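Local structure of putative GntR-family transcriptional regulator (Bordetella bronchiseptica RB50, 3CNV) at residues 47-52 against 65-70. The protein is a putative GntR-family transcriptional regulator whose ligand-binding domain, the part crystallised here, probably senses a small effector molecule. Sequence-based numbering, arbitrary orientation.
Sequences VVTIRR and DLWLPG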
loop_
_atom_site.group_PDB
_atom_site.type_symbol
_atom_site.label_atom_id
_atom_site.label_comp_id
_atom_site.label_asym_id
_atom_site.label_seq_id
_atom_site.Cartn_x
_atom_site.Cartn_y
_atom_site.Cartn_z
ATOM N N VAL C 47 6.938 27.725 10.897
ATOM C CA VAL C 47 7.027 26.276 11.057
ATOM C C VAL C 47 8.084 25.921 12.116
ATOM O O VAL C 47 9.041 26.609 12.325
ATOM C CB VAL C 47 7.322 25.491 9.726
ATOM C CG1 VAL C 47 6.099 25.651 8.703
ATOM C CG2 VAL C 47 8.637 25.927 9.119
ATOM N N VAL C 48 7.827 24.851 12.824
ATOM C CA VAL C 48 8.848 24.262 13.684
ATOM C C VAL C 48 9.612 23.294 12.813
ATOM O O VAL C 48 9.020 22.513 12.034
ATOM C CB VAL C 48 8.243 23.441 14.821
ATOM C CG1 VAL C 48 9.405 22.815 15.743
ATOM C CG2 VAL C 48 7.301 24.271 15.600
ATOM N N THR C 49 10.921 23.347 12.932
ATOM C CA THR C 49 11.730 22.364 12.276
ATOM C C THR C 49 12.618 21.628 13.251
ATOM O O THR C 49 13.206 22.189 14.162
ATOM C CB THR C 49 12.570 22.985 11.100
ATOM O OG1 THR C 49 13.000 21.923 10.210
ATOM C CG2 THR C 49 13.786 23.803 11.655
ATOM N N ILE C 50 12.672 20.323 13.015
ATOM C CA ILE C 50 13.515 19.431 13.770
ATOM C C ILE C 50 14.413 18.650 12.818
ATOM O O ILE C 50 13.994 18.203 11.735
ATOM C CB ILE C 50 12.611 18.398 14.517
ATOM C CG1 ILE C 50 11.537 19.123 15.375
ATOM C CG2 ILE C 50 13.453 17.361 15.288
ATOM C CD1 ILE C 50 10.431 18.173 15.887
ATOM N N ARG C 51 15.663 18.545 13.204
ATOM C CA ARG C 51 16.572 17.531 12.670
ATOM C C ARG C 51 16.844 16.443 13.689
ATOM O O ARG C 51 17.158 16.719 14.870
ATOM C CB ARG C 51 17.875 18.162 12.200
ATOM C CG ARG C 51 18.771 17.087 11.585
ATOM C CD ARG C 51 19.965 17.622 10.957
ATOM N NE ARG C 51 19.634 18.194 9.669
ATOM C CZ ARG C 51 20.556 18.602 8.821
ATOM N NH1 ARG C 51 21.856 18.482 9.163
ATOM N NH2 ARG C 51 20.179 19.106 7.645
ATOM N N ARG C 52 16.706 15.195 13.264
ATOM C CA ARG C 52 17.094 14.092 14.173
ATOM C C ARG C 52 17.861 12.987 13.496
ATOM O O ARG C 52 17.768 12.788 12.300
ATOM C CB ARG C 52 15.885 13.532 14.921
ATOM C CG ARG C 52 14.903 12.937 14.157
ATOM C CD ARG C 52 15.172 11.439 14.004
ATOM N NE ARG C 52 14.012 10.925 13.344
ATOM C CZ ARG C 52 12.906 10.523 13.950
ATOM N NH1 ARG C 52 12.862 10.451 15.265
ATOM N NH2 ARG C 52 11.882 10.116 13.213
ATOM N N ASP C 65 14.928 15.506 8.558
ATOM C CA ASP C 65 14.557 16.918 8.744
ATOM C C ASP C 65 13.039 16.942 8.650
ATOM O O ASP C 65 12.485 16.447 7.685
ATOM C CB ASP C 65 15.132 17.877 7.688
ATOM C CG ASP C 65 16.601 18.182 7.897
ATOM O OD1 ASP C 65 17.016 18.273 9.051
ATOM O OD2 ASP C 65 17.338 18.355 6.904
ATOM N N LEU C 66 12.398 17.612 9.590
ATOM C CA LEU C 66 10.914 17.686 9.679
ATOM C C LEU C 66 10.524 19.147 9.743
ATOM O O LEU C 66 11.208 19.966 10.333
ATOM C CB LEU C 66 10.415 17.041 11.015
ATOM C CG LEU C 66 10.435 15.600 11.412
ATOM C CD1 LEU C 66 11.854 15.073 11.731
ATOM C CD2 LEU C 66 9.465 15.538 12.578
ATOM N N TRP C 67 9.365 19.445 9.195
ATOM C CA TRP C 67 8.799 20.780 9.261
ATOM C C TRP C 67 7.310 20.574 9.629
ATOM O O TRP C 67 6.584 19.833 8.973
ATOM C CB TRP C 67 8.856 21.479 7.895
ATOM C CG TRP C 67 10.217 21.873 7.397
ATOM C CD1 TRP C 67 10.825 23.079 7.544
ATOM C CD2 TRP C 67 11.134 21.046 6.688
ATOM N NE1 TRP C 67 12.057 23.057 6.958
ATOM C CE2 TRP C 67 12.279 21.804 6.443
ATOM C CE3 TRP C 67 11.088 19.740 6.229
ATOM C CZ2 TRP C 67 13.376 21.291 5.732
ATOM C CZ3 TRP C 67 12.164 19.231 5.553
ATOM C CH2 TRP C 67 13.313 19.990 5.317
ATOM N N LEU C 68 6.892 21.258 10.651
ATOM C CA LEU C 68 5.544 21.206 11.189
ATOM C C LEU C 68 4.909 22.597 11.306
ATOM O O LEU C 68 5.556 23.538 11.684
ATOM C CB LEU C 68 5.607 20.560 12.552
ATOM C CG LEU C 68 6.324 19.199 12.652
ATOM C CD1 LEU C 68 6.786 18.944 14.078
ATOM C CD2 LEU C 68 5.323 18.118 12.206
ATOM N N PRO C 69 3.606 22.708 10.997
ATOM C CA PRO C 69 2.951 24.040 11.069
ATOM C C PRO C 69 3.000 24.626 12.520
ATOM O O PRO C 69 2.621 23.972 13.485
ATOM C CB PRO C 69 1.540 23.760 10.604
ATOM C CG PRO C 69 1.360 22.234 10.721
ATOM C CD PRO C 69 2.680 21.619 10.632
ATOM N N GLY C 70 3.551 25.822 12.653
ATOM C CA GLY C 70 3.811 26.417 13.981
ATOM C C GLY C 70 2.517 26.417 14.778
ATOM O O GLY C 70 2.503 26.130 15.961
HETATM O O HOH W 1 15.782 21.091 10.360
#
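Arg51 and Asp65 face each other as a non-hydrogen-bonded pair on two antiparallel strands, and their side chains lie side by side in a two-pronged salt bridge. Arg51 NE gives an almost straight bond to Asp65 OD1 (2.7 Å), while Arg51 NH2 reaches Asp65 OD2 at 3.0 Å. Both oxygens use their syn lone pairs, and the guanidinium and carboxylate planes are only 26° apart. The arginine presents this NE edge because its chain, extended through CD, bends at chi3 (-77°). Each partner has further work: Asp65 OD2 also pairs with Arg147, and Arg51 NH2 with Glu115, so the charges belong to a network that should favour the ionised forms.

Next along the same face, Thr49 OG1 donates to the backbone oxygen Leu66 O at 2.7 Å. That oxygen is gripped twice, for Ile50 N (3.1 Å) arrives from the opposite face of the carbonyl plane. The hydroxyl reaches Leu66 O because OG1 lies anti to the backbone N (chi1 -161°), which also sets OG1 over one face of the Trp67 indole, 3.5 Å above the plane and toward the rim; Val47 CG2 meets the ring at its edge. A water donates to Thr49 OG1 and, weakly, to Asp65 OD1.

Reciprocal backbone bonds between Val48 and Leu68 and between Ile50 and Leu66 join the two strands, with Leu66 N to Ile50 O at 2.7 Å. The backbones of Val47, Thr49 and Arg51 bond instead to strand 20-30 on the other side. On the other face Ile50, Leu66 and Leu68 pack together: Ile50 CD1 touches Leu68 CD1, and helix 88-96 covers Leu66 and Leu68. Strand 141-150 flanks 65-70, placing this antiparallel beta hairpin inside the six-stranded sheet of the UTRA domain.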